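Local coordinates for protein endonuclease III (Geobacillus stearothermophilus, PDB 1ORN) that probably excises damaged pyrimidines from DNA as a [4Fe-4S] glycosylase of the helix-hairpin-helix superfamily, and is trapped here in a covalent DNA complex, at residues Leu14-Lys19 and Cys202-Leu207; Cys26-Arg31 and Leu37-Leu42; Glu74-Asp79 and Asn92-Cys97; Gly153-Asp158 and Leu162-Thr167. All blocks are in the same frame, centred on the assembly; numbering follows the deposited sequence.

Interaction 1: residues Leu14-Lys19 and Cys202-Leu207; sequences LDEMAK and CPLLHL. With SF4 (iron/sulfur cluster), chain F.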
loop_
_atom_site.group_PDB
_atom_site.type_symbol
_atom_site.label_atom_id
_atom_site.label_comp_id
_atom_site.label_asym_id
_atom_site.label_seq_id
_atom_site.Cartn_x
_atom_site.Cartn_y
_atom_site.Cartn_z
ATOM N N LEU C 14 5.258 12.153 -12.953
ATOM C CA LEU C 14 4.476 10.927 -13.027
ATOM C C LEU C 14 4.619 10.261 -14.390
ATOM O O LEU C 14 4.648 9.035 -14.482
ATOM C CB LEU C 14 3.007 11.230 -12.741
ATOM C CG LEU C 14 2.755 11.749 -11.320
ATOM C CD1 LEU C 14 1.286 12.095 -11.158
ATOM C CD2 LEU C 14 3.185 10.694 -10.307
ATOM N N ASP C 15 4.711 11.071 -15.441
ATOM C CA ASP C 15 4.865 10.547 -16.796
ATOM C C ASP C 15 6.196 9.810 -16.928
ATOM O O ASP C 15 6.291 8.801 -17.629
ATOM C CB ASP C 15 4.793 11.688 -17.808
ATOM N N GLU C 16 7.221 10.313 -16.248
ATOM C CA GLU C 16 8.545 9.701 -16.301
ATOM C C GLU C 16 8.567 8.390 -15.518
ATOM O O GLU C 16 9.160 7.405 -15.962
ATOM C CB GLU C 16 9.590 10.662 -15.732
ATOM C CG GLU C 16 11.030 10.294 -16.069
ATOM C CD GLU C 16 11.332 10.398 -17.561
ATOM O OE1 GLU C 16 11.118 11.484 -18.142
ATOM O OE2 GLU C 16 11.789 9.393 -18.150
ATOM N N MET C 17 7.930 8.382 -14.348
ATOM C CA MET C 17 7.880 7.176 -13.527
ATOM C C MET C 17 7.224 6.058 -14.324
ATOM O O MET C 17 7.559 4.886 -14.161
ATOM C CB MET C 17 7.070 7.419 -12.250
ATOM C CG MET C 17 7.651 8.465 -11.330
ATOM S SD MET C 17 6.684 8.647 -9.804
ATOM C CE MET C 17 7.435 10.162 -9.111
ATOM N N ALA C 18 6.276 6.429 -15.178
ATOM C CA ALA C 18 5.568 5.461 -16.004
ATOM C C ALA C 18 6.523 4.844 -17.021
ATOM O O ALA C 18 6.422 3.661 -17.337
ATOM C CB ALA C 18 4.398 6.134 -16.720
ATOM N N LYS C 19 7.450 5.652 -17.527
ATOM C CA LYS C 19 8.425 5.180 -18.506
ATOM C C LYS C 19 9.479 4.298 -17.851
ATOM O O LYS C 19 10.022 3.390 -18.482
ATOM C CB LYS C 19 9.115 6.367 -19.195
ATOM C CG LYS C 19 8.197 7.198 -20.075
ATOM C CD LYS C 19 8.967 8.301 -20.792
ATOM N N CYS C 202 18.927 9.747 -11.940
ATOM C CA CYS C 202 17.494 10.023 -11.935
ATOM C C CYS C 202 17.041 11.037 -12.983
ATOM O O CYS C 202 17.578 12.143 -13.069
ATOM C CB CYS C 202 17.058 10.492 -10.547
ATOM S SG CYS C 202 15.267 10.652 -10.387
ATOM N N PRO C 203 16.033 10.669 -13.792
ATOM C CA PRO C 203 15.469 11.512 -14.851
ATOM C C PRO C 203 14.737 12.739 -14.312
ATOM O O PRO C 203 14.354 13.628 -15.077
ATOM C CB PRO C 203 14.513 10.566 -15.576
ATOM C CG PRO C 203 15.093 9.208 -15.309
ATOM C CD PRO C 203 15.470 9.309 -13.863
ATOM N N LEU C 204 14.540 12.780 -12.999
ATOM C CA LEU C 204 13.836 13.893 -12.370
ATOM C C LEU C 204 14.763 14.759 -11.527
ATOM O O LEU C 204 14.325 15.715 -10.889
ATOM C CB LEU C 204 12.694 13.360 -11.500
ATOM C CG LEU C 204 11.603 12.585 -12.240
ATOM C CD1 LEU C 204 10.614 12.026 -11.218
ATOM C CD2 LEU C 204 10.896 13.493 -13.242
ATOM N N LEU C 205 16.047 14.420 -11.531
ATOM C CA LEU C 205 17.038 15.170 -10.768
ATOM C C LEU C 205 16.963 16.662 -11.112
ATOM O O LEU C 205 17.131 17.512 -10.238
ATOM C CB LEU C 205 18.447 14.652 -11.088
ATOM C CG LEU C 205 19.557 14.726 -10.029
ATOM C CD1 LEU C 205 20.904 14.710 -10.748
ATOM C CD2 LEU C 205 19.437 15.973 -9.177
ATOM N N HIS C 206 16.697 16.971 -12.381
ATOM C CA HIS C 206 16.631 18.360 -12.854
ATOM C C HIS C 206 15.551 19.238 -12.221
ATOM O O HIS C 206 15.523 20.450 -12.448
ATOM C CB HIS C 206 16.454 18.402 -14.374
ATOM C CG HIS C 206 15.088 18.002 -14.835
ATOM N ND1 HIS C 206 14.704 16.686 -14.976
ATOM C CD2 HIS C 206 14.010 18.747 -15.176
ATOM C CE1 HIS C 206 13.450 16.637 -15.386
ATOM N NE2 HIS C 206 13.004 17.873 -15.515
ATOM N N LEU C 207 14.656 18.642 -11.442
ATOM C CA LEU C 207 13.609 19.421 -10.792
ATOM C C LEU C 207 13.391 18.992 -9.346
ATOM O O LEU C 207 12.489 19.494 -8.677
ATOM C CB LEU C 207 12.288 19.318 -11.570
ATOM C CG LEU C 207 11.655 17.961 -11.913
ATOM C CD1 LEU C 207 11.422 17.124 -10.662
ATOM C CD2 LEU C 207 10.332 18.209 -12.635
HETATM FE FE1 SF4 F . 15.307 11.179 -8.118
HETATM FE FE2 SF4 F . 14.419 10.572 -5.575
HETATM FE FE3 SF4 F . 16.910 11.442 -6.025
HETATM FE FE4 SF4 F . 14.794 13.099 -6.346
HETATM S S1 SF4 F . 15.526 12.219 -4.359
HETATM S S2 SF4 F . 16.606 12.966 -7.589
HETATM S S3 SF4 F . 13.267 11.640 -7.054
HETATM S S4 SF4 F . 16.115 9.503 -6.725
#

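Interaction 2: residues Cys26-Arg31 and Leu37-Leu42; sequences CELVHR and LIAVVL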
loop_
_atom_site.group_PDB
_atom_site.type_symbol
_atom_site.label_atom_id
_atom_site.label_comp_id
_atom_site.label_asym_id
_atom_site.label_seq_id
_atom_site.Cartn_x
_atom_site.Cartn_y
_atom_site.Cartn_z
ATOM N N CYS C 26 0.699 -4.586 -8.059
ATOM C CA CYS C 26 0.657 -4.970 -6.653
ATOM C C CYS C 26 1.491 -6.244 -6.574
ATOM O O CYS C 26 1.232 -7.202 -7.305
ATOM C CB CYS C 26 -0.779 -5.260 -6.214
ATOM S SG CYS C 26 -0.905 -5.967 -4.547
ATOM N N GLU C 27 2.490 -6.262 -5.699
ATOM C CA GLU C 27 3.350 -7.433 -5.588
ATOM C C GLU C 27 2.939 -8.470 -4.541
ATOM O O GLU C 27 3.656 -9.447 -4.324
ATOM C CB GLU C 27 4.799 -6.998 -5.352
ATOM C CG GLU C 27 5.322 -6.052 -6.428
ATOM C CD GLU C 27 6.842 -6.009 -6.500
ATOM O OE1 GLU C 27 7.442 -6.972 -7.023
ATOM O OE2 GLU C 27 7.438 -5.014 -6.035
ATOM N N LEU C 28 1.793 -8.271 -3.894
ATOM C CA LEU C 28 1.326 -9.231 -2.894
ATOM C C LEU C 28 0.577 -10.361 -3.587
ATOM O O LEU C 28 -0.369 -10.120 -4.339
ATOM C CB LEU C 28 0.402 -8.550 -1.881
ATOM C CG LEU C 28 1.039 -7.523 -0.945
ATOM C CD1 LEU C 28 -0.064 -6.872 -0.122
ATOM C CD2 LEU C 28 2.067 -8.188 -0.035
ATOM N N VAL C 29 1.002 -11.593 -3.331
ATOM C CA VAL C 29 0.376 -12.760 -3.943
ATOM C C VAL C 29 -0.972 -13.072 -3.301
ATOM O O VAL C 29 -1.072 -13.213 -2.082
ATOM C CB VAL C 29 1.305 -13.995 -3.830
ATOM C CG1 VAL C 29 0.633 -15.223 -4.427
ATOM C CG2 VAL C 29 2.629 -13.706 -4.544
ATOM N N HIS C 30 -2.005 -13.171 -4.131
ATOM C CA HIS C 30 -3.358 -13.470 -3.665
ATOM C C HIS C 30 -4.203 -14.035 -4.803
ATOM O O HIS C 30 -3.960 -13.732 -5.972
ATOM C CB HIS C 30 -4.035 -12.202 -3.145
ATOM C CG HIS C 30 -4.268 -11.167 -4.202
ATOM N ND1 HIS C 30 -3.251 -10.405 -4.736
ATOM C CD2 HIS C 30 -5.400 -10.779 -4.835
ATOM C CE1 HIS C 30 -3.748 -9.589 -5.649
ATOM N NE2 HIS C 30 -5.051 -9.797 -5.729
ATOM N N ARG C 31 -5.211 -14.829 -4.454
ATOM C CA ARG C 31 -6.091 -15.439 -5.449
ATOM C C ARG C 31 -7.525 -14.904 -5.411
ATOM O O ARG C 31 -8.304 -15.128 -6.342
ATOM C CB ARG C 31 -6.095 -16.959 -5.263
ATOM C CG ARG C 31 -4.767 -17.609 -5.616
ATOM C CD ARG C 31 -4.660 -19.015 -5.043
ATOM N NE ARG C 31 -4.603 -18.994 -3.582
ATOM C CZ ARG C 31 -4.470 -20.075 -2.820
ATOM N NH1 ARG C 31 -4.379 -21.277 -3.377
ATOM N NH2 ARG C 31 -4.418 -19.954 -1.499
ATOM N N LEU C 37 -7.164 -8.984 1.278
ATOM C CA LEU C 37 -7.397 -8.236 2.517
ATOM C C LEU C 37 -6.448 -8.676 3.620
ATOM O O LEU C 37 -5.822 -7.840 4.279
ATOM C CB LEU C 37 -8.844 -8.402 2.984
ATOM C CG LEU C 37 -9.199 -7.714 4.315
ATOM C CD1 LEU C 37 -8.964 -6.214 4.201
ATOM C CD2 LEU C 37 -10.649 -8.004 4.656
ATOM N N ILE C 38 -6.336 -9.984 3.841
ATOM C CA ILE C 38 -5.443 -10.470 4.890
ATOM C C ILE C 38 -3.998 -10.078 4.585
ATOM O O ILE C 38 -3.267 -9.605 5.460
ATOM C CB ILE C 38 -5.500 -12.009 5.039
ATOM C CG1 ILE C 38 -6.906 -12.441 5.472
ATOM C CG2 ILE C 38 -4.438 -12.474 6.043
ATOM C CD1 ILE C 38 -7.356 -11.843 6.788
ATOM N N ALA C 39 -3.591 -10.276 3.336
ATOM C CA ALA C 39 -2.231 -9.948 2.931
ATOM C C ALA C 39 -1.862 -8.476 3.141
ATOM O O ALA C 39 -0.768 -8.168 3.618
ATOM C CB ALA C 39 -2.016 -10.340 1.466
ATOM N N VAL C 40 -2.775 -7.571 2.804
ATOM C CA VAL C 40 -2.503 -6.148 2.952
ATOM C C VAL C 40 -2.449 -5.764 4.429
ATOM O O VAL C 40 -1.634 -4.939 4.822
ATOM C CB VAL C 40 -3.557 -5.301 2.205
ATOM C CG1 VAL C 40 -3.263 -3.809 2.376
ATOM C CG2 VAL C 40 -3.515 -5.647 0.716
ATOM N N VAL C 41 -3.298 -6.382 5.242
ATOM C CA VAL C 41 -3.285 -6.091 6.680
ATOM C C VAL C 41 -1.916 -6.494 7.240
ATOM O O VAL C 41 -1.311 -5.760 8.030
ATOM C CB VAL C 41 -4.394 -6.873 7.430
ATOM C CG1 VAL C 41 -4.146 -6.839 8.946
ATOM C CG2 VAL C 41 -5.755 -6.241 7.128
ATOM N N LEU C 42 -1.427 -7.653 6.813
ATOM C CA LEU C 42 -0.126 -8.147 7.266
ATOM C C LEU C 42 1.021 -7.283 6.726
ATOM O O LEU C 42 2.078 -7.175 7.358
ATOM C CB LEU C 42 0.077 -9.607 6.817
ATOM C CG LEU C 42 -0.817 -10.694 7.429
ATOM C CD1 LEU C 42 -0.464 -12.045 6.821
ATOM C CD2 LEU C 42 -0.623 -10.732 8.948
#

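Interaction 3: residues Glu74-Asp79 and Asn92-Cys97; sequences EELEQD and NIQKLC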
loop_
_atom_site.group_PDB
_atom_site.type_symbol
_atom_site.label_atom_id
_atom_site.label_comp_id
_atom_site.label_asym_id
_atom_site.label_seq_id
_atom_site.Cartn_x
_atom_site.Cartn_y
_atom_site.Cartn_z
ATOM N N GLU C 74 -3.344 -17.738 20.215
ATOM C CA GLU C 74 -1.936 -18.111 20.326
ATOM C C GLU C 74 -1.433 -18.899 19.121
ATOM O O GLU C 74 -0.266 -18.787 18.741
ATOM C CB GLU C 74 -1.703 -18.936 21.596
ATOM C CG GLU C 74 -2.159 -18.263 22.883
ATOM C CD GLU C 74 -3.665 -18.069 22.940
ATOM O OE1 GLU C 74 -4.402 -19.056 22.727
ATOM O OE2 GLU C 74 -4.111 -16.929 23.201
ATOM N N GLU C 75 -2.311 -19.700 18.526
ATOM C CA GLU C 75 -1.938 -20.504 17.372
ATOM C C GLU C 75 -1.742 -19.644 16.128
ATOM O O GLU C 75 -0.772 -19.823 15.388
ATOM C CB GLU C 75 -3.003 -21.572 17.102
ATOM C CG GLU C 75 -2.664 -22.524 15.955
ATOM C CD GLU C 75 -3.676 -23.648 15.802
ATOM O OE1 GLU C 75 -3.546 -24.445 14.847
ATOM O OE2 GLU C 75 -4.601 -23.736 16.639
ATOM N N LEU C 76 -2.667 -18.719 15.894
ATOM C CA LEU C 76 -2.560 -17.842 14.733
ATOM C C LEU C 76 -1.332 -16.941 14.888
ATOM O O LEU C 76 -0.642 -16.638 13.911
ATOM C CB LEU C 76 -3.833 -16.998 14.581
ATOM C CG LEU C 76 -3.842 -16.014 13.403
ATOM C CD1 LEU C 76 -3.683 -16.776 12.084
ATOM C CD2 LEU C 76 -5.137 -15.219 13.403
ATOM N N GLU C 77 -1.056 -16.519 16.118
ATOM C CA GLU C 77 0.101 -15.668 16.381
ATOM C C GLU C 77 1.373 -16.327 15.862
ATOM O O GLU C 77 2.189 -15.689 15.199
ATOM C CB GLU C 77 0.251 -15.396 17.882
ATOM C CG GLU C 77 -0.746 -14.394 18.454
ATOM C CD GLU C 77 -0.463 -14.053 19.916
ATOM O OE1 GLU C 77 -1.195 -13.218 20.490
ATOM O OE2 GLU C 77 0.493 -14.619 20.493
ATOM N N GLN C 78 1.542 -17.610 16.162
ATOM C CA GLN C 78 2.724 -18.333 15.711
ATOM C C GLN C 78 2.765 -18.472 14.194
ATOM O O GLN C 78 3.831 -18.371 13.584
ATOM C CB GLN C 78 2.784 -19.720 16.360
ATOM C CG GLN C 78 3.180 -19.689 17.827
ATOM C CD GLN C 78 4.444 -18.879 18.064
ATOM O OE1 GLN C 78 5.486 -19.138 17.456
ATOM N NE2 GLN C 78 4.356 -17.887 18.947
ATOM N N ASP C 79 1.603 -18.694 13.590
ATOM C CA ASP C 79 1.514 -18.853 12.143
ATOM C C ASP C 79 1.965 -17.617 11.361
ATOM O O ASP C 79 2.407 -17.739 10.219
ATOM C CB ASP C 79 0.081 -19.227 11.750
ATOM C CG ASP C 79 -0.238 -20.683 12.041
ATOM O OD1 ASP C 79 -1.432 -21.050 12.032
ATOM O OD2 ASP C 79 0.711 -21.464 12.266
ATOM N N ASN C 92 -6.315 -8.616 15.491
ATOM C CA ASN C 92 -7.117 -7.851 14.534
ATOM C C ASN C 92 -7.728 -8.765 13.467
ATOM O O ASN C 92 -8.887 -8.598 13.090
ATOM C CB ASN C 92 -6.260 -6.778 13.855
ATOM C CG ASN C 92 -5.989 -5.583 14.752
ATOM O OD1 ASN C 92 -5.062 -4.802 14.501
ATOM N ND2 ASN C 92 -6.802 -5.421 15.790
ATOM N N ILE C 93 -6.956 -9.733 12.987
ATOM C CA ILE C 93 -7.468 -10.647 11.971
ATOM C C ILE C 93 -8.667 -11.452 12.486
ATOM O O ILE C 93 -9.671 -11.581 11.791
ATOM C CB ILE C 93 -6.349 -11.591 11.465
ATOM C CG1 ILE C 93 -5.353 -10.778 10.631
ATOM C CG2 ILE C 93 -6.932 -12.721 10.616
ATOM C CD1 ILE C 93 -4.066 -11.515 10.291
ATOM N N GLN C 94 -8.583 -11.975 13.705
ATOM C CA GLN C 94 -9.713 -12.733 14.232
ATOM C C GLN C 94 -10.945 -11.838 14.383
ATOM O O GLN C 94 -12.059 -12.257 14.079
ATOM C CB GLN C 94 -9.367 -13.381 15.576
ATOM C CG GLN C 94 -8.257 -14.424 15.485
ATOM C CD GLN C 94 -8.282 -15.400 16.647
ATOM O OE1 GLN C 94 -8.444 -15.002 17.800
ATOM N NE2 GLN C 94 -8.115 -16.683 16.347
ATOM N N LYS C 95 -10.748 -10.605 14.843
ATOM C CA LYS C 95 -11.866 -9.674 15.009
ATOM C C LYS C 95 -12.422 -9.254 13.648
ATOM O O LYS C 95 -13.632 -9.086 13.478
ATOM C CB LYS C 95 -11.415 -8.438 15.792
ATOM C CG LYS C 95 -12.532 -7.438 16.077
ATOM N N LEU C 96 -11.529 -9.092 12.678
ATOM C CA LEU C 96 -11.916 -8.705 11.326
ATOM C C LEU C 96 -12.771 -9.803 10.690
ATOM O O LEU C 96 -13.796 -9.523 10.066
ATOM C CB LEU C 96 -10.646 -8.449 10.498
ATOM C CG LEU C 96 -10.664 -8.156 9.002
ATOM C CD1 LEU C 96 -9.300 -7.568 8.613
ATOM C CD2 LEU C 96 -10.947 -9.423 8.210
ATOM N N CYS C 97 -12.354 -11.053 10.862
ATOM C CA CYS C 97 -13.095 -12.184 10.301
ATOM C C CYS C 97 -14.470 -12.343 10.950
ATOM O O CYS C 97 -15.454 -12.667 10.284
ATOM C CB CYS C 97 -12.272 -13.463 10.447
ATOM S SG CYS C 97 -10.876 -13.524 9.270
#

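Interaction 4: residues Gly153-Asp158 and Leu162-Thr167; sequences GFCRWD and LEVEKT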
loop_
_atom_site.group_PDB
_atom_site.type_symbol
_atom_site.label_atom_id
_atom_site.label_comp_id
_atom_site.label_asym_id
_atom_site.label_seq_id
_atom_site.Cartn_x
_atom_site.Cartn_y
_atom_site.Cartn_z
ATOM N N GLY C 153 8.609 17.267 -4.114
ATOM C CA GLY C 153 7.956 18.551 -3.958
ATOM C C GLY C 153 6.513 18.559 -4.417
ATOM O O GLY C 153 5.972 19.606 -4.760
ATOM N N PHE C 154 5.888 17.387 -4.436
ATOM C CA PHE C 154 4.492 17.274 -4.834
ATOM C C PHE C 154 3.652 17.984 -3.776
ATOM O O PHE C 154 2.612 18.571 -4.075
ATOM C CB PHE C 154 4.073 15.801 -4.893
ATOM C CG PHE C 154 4.540 15.065 -6.124
ATOM C CD1 PHE C 154 5.566 15.564 -6.921
ATOM C CD2 PHE C 154 3.960 13.842 -6.467
ATOM C CE1 PHE C 154 6.010 14.857 -8.040
ATOM C CE2 PHE C 154 4.398 13.126 -7.585
ATOM C CZ PHE C 154 5.425 13.635 -8.371
ATOM N N CYS C 155 4.121 17.911 -2.536
ATOM C CA CYS C 155 3.445 18.516 -1.393
ATOM C C CYS C 155 4.506 18.974 -0.397
ATOM O O CYS C 155 5.701 18.827 -0.653
ATOM C CB CYS C 155 2.536 17.485 -0.727
ATOM S SG CYS C 155 3.439 16.031 -0.151
ATOM N N ARG C 156 4.075 19.526 0.734
ATOM C CA ARG C 156 5.016 19.994 1.754
ATOM C C ARG C 156 5.442 18.853 2.675
ATOM O O ARG C 156 4.681 17.915 2.904
ATOM C CB ARG C 156 4.392 21.127 2.585
ATOM C CG ARG C 156 4.088 22.395 1.792
ATOM C CD ARG C 156 3.599 23.518 2.704
ATOM N N TRP C 157 6.659 18.938 3.205
ATOM C CA TRP C 157 7.179 17.896 4.088
ATOM C C TRP C 157 6.338 17.616 5.330
ATOM O O TRP C 157 6.385 16.512 5.878
ATOM C CB TRP C 157 8.617 18.218 4.516
ATOM C CG TRP C 157 9.644 17.760 3.518
ATOM C CD1 TRP C 157 10.221 18.502 2.525
ATOM C CD2 TRP C 157 10.166 16.434 3.383
ATOM N NE1 TRP C 157 11.070 17.717 1.780
ATOM C CE2 TRP C 157 11.054 16.442 2.286
ATOM C CE3 TRP C 157 9.967 15.234 4.085
ATOM C CZ2 TRP C 157 11.745 15.297 1.873
ATOM C CZ3 TRP C 157 10.657 14.094 3.670
ATOM C CH2 TRP C 157 11.533 14.137 2.576
ATOM N N ASP C 158 5.571 18.606 5.772
ATOM C CA ASP C 158 4.743 18.441 6.960
ATOM C C ASP C 158 3.324 17.950 6.673
ATOM O O ASP C 158 2.543 17.736 7.604
ATOM C CB ASP C 158 4.678 19.760 7.740
ATOM C CG ASP C 158 4.057 20.885 6.932
ATOM N N LEU C 162 -3.162 12.013 4.312
ATOM C CA LEU C 162 -4.446 12.316 3.684
ATOM C C LEU C 162 -4.237 13.482 2.730
ATOM O O LEU C 162 -4.811 13.519 1.641
ATOM C CB LEU C 162 -5.493 12.710 4.728
ATOM C CG LEU C 162 -6.959 12.331 4.469
ATOM C CD1 LEU C 162 -7.843 13.374 5.136
ATOM C CD2 LEU C 162 -7.276 12.250 2.980
ATOM N N GLU C 163 -3.411 14.436 3.152
ATOM C CA GLU C 163 -3.101 15.608 2.340
ATOM C C GLU C 163 -2.399 15.164 1.060
ATOM O O GLU C 163 -2.680 15.675 -0.025
ATOM C CB GLU C 163 -2.209 16.571 3.121
ATOM N N VAL C 164 -1.477 14.214 1.192
ATOM C CA VAL C 164 -0.759 13.702 0.030
ATOM C C VAL C 164 -1.772 13.090 -0.929
ATOM O O VAL C 164 -1.740 13.347 -2.129
ATOM C CB VAL C 164 0.265 12.607 0.425
ATOM C CG1 VAL C 164 0.945 12.043 -0.825
ATOM C CG2 VAL C 164 1.296 13.179 1.379
ATOM N N GLU C 165 -2.672 12.275 -0.388
ATOM C CA GLU C 165 -3.692 11.613 -1.196
ATOM C C GLU C 165 -4.582 12.599 -1.958
ATOM O O GLU C 165 -4.831 12.437 -3.160
ATOM C CB GLU C 165 -4.557 10.723 -0.295
ATOM C CG GLU C 165 -5.439 9.736 -1.039
ATOM C CD GLU C 165 -6.255 8.869 -0.093
ATOM O OE1 GLU C 165 -5.727 8.509 0.983
ATOM O OE2 GLU C 165 -7.415 8.537 -0.427
ATOM N N LYS C 166 -5.062 13.622 -1.261
ATOM C CA LYS C 166 -5.929 14.603 -1.895
ATOM C C LYS C 166 -5.205 15.374 -2.994
ATOM O O LYS C 166 -5.793 15.669 -4.033
ATOM C CB LYS C 166 -6.515 15.551 -0.839
ATOM C CG LYS C 166 -7.452 14.835 0.132
ATOM C CD LYS C 166 -8.304 15.785 0.957
ATOM C CE LYS C 166 -7.497 16.618 1.927
ATOM N NZ LYS C 166 -8.382 17.586 2.650
ATOM N N THR C 167 -3.926 15.671 -2.779
ATOM C CA THR C 167 -3.130 16.395 -3.770
ATOM C C THR C 167 -3.047 15.591 -5.062
ATOM O O THR C 167 -3.243 16.124 -6.151
ATOM C CB THR C 167 -1.696 16.658 -3.260
ATOM O OG1 THR C 167 -1.746 17.514 -2.113
ATOM C CG2 THR C 167 -0.851 17.321 -4.342
#

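Interaction 1: residues Leu14-Lys19 and Cys202-Leu207
E16 of helix 7-20 lays the aliphatic part of its side chain across P203, the two side chains crossing at about a right angle. CG of E16 rests 3.5 Å from CB of P203, and OE2 of E16 passes 3.9 Å from the same CB. The path follows from the torsions: CG lies anti to the backbone N (chi1 -165°) and the chain then bends at chi2, which brings the carboxylate carbon close to CB of P203 as well.

The remaining packing is between apolar groups, with the two methyls of L204 each meeting a different residue of the helix. CD2 of L204 is 4.0 Å from CB of E16, whereas CD1 of L204 meets the methyl CE of M17 at 4.2 Å. M17 also packs on V148 and L152 of helix 143-152 and on F187.

The loop belongs to the cluster-binding C-X6-C-X2-C-X5-C motif of endonuclease III, formed by C192, C199, C202 and C208. SG of C202 binds FE1 of the cluster at 2.3 Å.

Polar bonds hold the loop itself. A type I turn runs from C202 to L205, closed by L205 N to O of C202 at 3.1 Å. Within it, N of L204 donates to SG of C202 at 3.4 Å with an N-H...S angle of 159°; a donor of this kind would probably draw charge from the thiolate.

Interaction 2: residues Cys26-Arg31 and Leu37-Leu42
The carbonyl O of L28, the residue that packs on helix 33-43, accepts a hydrogen bond from ND1 of H30 at 2.9 Å. The bond is nearly straight (163° at the hydrogen) and lies in the plane of the imidazole, although the donor sits 31° out of the carbonyl plane. It bridges two residues of an extended stretch and helps to fix the ring's rotation beside the backbone. At the other end of this stretch, N of L28 makes a weak bond to SG of C26.

The packing across to the helix is carried by a single methyl, CD1 of L28. It lies 3.8 Å from CG2 of V40, and the two side chains cross at about a right angle. The same CD1 comes within 4.0 Å of CA of V40 and 4.0 Å of the carbonyl O of A39, so it touches helix backbone as well as side chain. A39 lets it in: its CB, 4.3 Å from CD1 of L28, is too small to hold the leucine off. CG of L28 stands beside its own backbone N (chi1 -68°), which carries CD1 onto this patch.

The loop 26-31 leads into helix 33-43 and doubles back against it. N52 of helix 48-61 bonds to N of V29 and O of E27, and V51 of the same helix touches L28. V40 packs further on T125 and V128 of helix 123-134, and I38 and L42 turn to I93 of helix 86-103.

Interaction 3: residues Glu74-Asp79 and Asn92-Cys97
L76 reaches from helix 73-79 toward I93 and Q94 of helix 86-103, and one of its two methyls, CD2, does the touching. CB points at the opposite helix but stands back, 5.2 Å from CG of Q94. Next along the chain, CG of L76 is scarcely nearer, at 5.1 Å from the same Q94 atom; it lies anti to the backbone N (chi1 179°), which stretches the side chain across the gap. There the branches part. CD2 of L76 closes to 3.8 Å from CG of Q94 and 4.2 Å from CG2 of I93, entering between the two neighbouring side chains. CD1 of L76 stays 5.4 Å from CG2 of I93.

The two partners receive the leucine differently. I93 crosses it at about a right angle, methyl against methyl. Q94 slides past it in the opposite direction, so that its methylenes provide the apolar surface. The amide beyond is occupied elsewhere: NE2 of Q94 bonds to the carbonyl O atoms of Y68 and V71, which gives this partly exposed side chain a fixed course.

The contact is plain helix-to-helix packing within the HhH-GPD fold. A90 of helix 86-103 and Y62 also touch L76. Helix 73-79 is further tied by salt bridges from E75 and D79 to K61 at the end of helix 48-61, and I93 continues the packing onto I38 and L42 of helix 33-43.

Interaction 4: residues Gly153-Asp158 and Leu162-Thr167
C155 sets its thiol against V164 of helix 161-171, SG lying 3.9 Å from the methyl CG2 of V164. The sulfur occupies the crowded position between its own backbone N and carbonyl carbon (chi1 59°), from which it reaches the helix. CG2, beside the backbone N of V164 and anti to its carbonyl carbon, is the branch that meets it.

One turn along, T167 meets the loop through its methyl: CG2 lies 3.7 Å from the carbonyl O of F154. Its hydroxyl turns back on the helix instead, OG1 donating to O of E163 at 2.9 Å. That oxygen also takes the helical bond from N of T167 at 3.0 Å, and the two donors come from opposite faces of the carbonyl plane. The OG1 bond helps to fix chi1 of T167 (-64°), which leaves CG2 facing the loop. An exchange of T167 for alanine removes both OG1 and CG2, which would probably leave E163 O with one donor fewer and open a gap beside the F154 carbonyl.

The loop joins helices 143-152 and 161-171 of the HhH-GPD fold. G153 leaves the first helix with positive phi, and the ring of F154 turns away to helix 7-20, where it packs on I10 and C13.

Across the contact methyls, a thiol and the carbonyl O of F154 meet, so shape and dispersion, not charge, join the loop to helix 161-171.

The contacts fall into two groups. Interactions 2 and 3, centres 16 Å apart, share a core between helices 33-43 and 86-103: CD2 of L42 meets CD1 of I93 at 3.8 Å, and CD2 of L37 meets CD2 of L96 at 3.8 Å. Interactions 1 and 4, centres 18 Å apart, join through F154, whose CE2 packs 3.8 Å from CD2 of L14; the side chain of F154 is about 8 Å from the cluster that C202 binds. Interactions 1 and 3 are farthest apart, centres 42 Å, consistent with the two-domain build of the family. The nearest atom of interaction 3 is about 4 Å from the DNA, against about 6, 8 and 14 Å for interactions 2, 4 and 1.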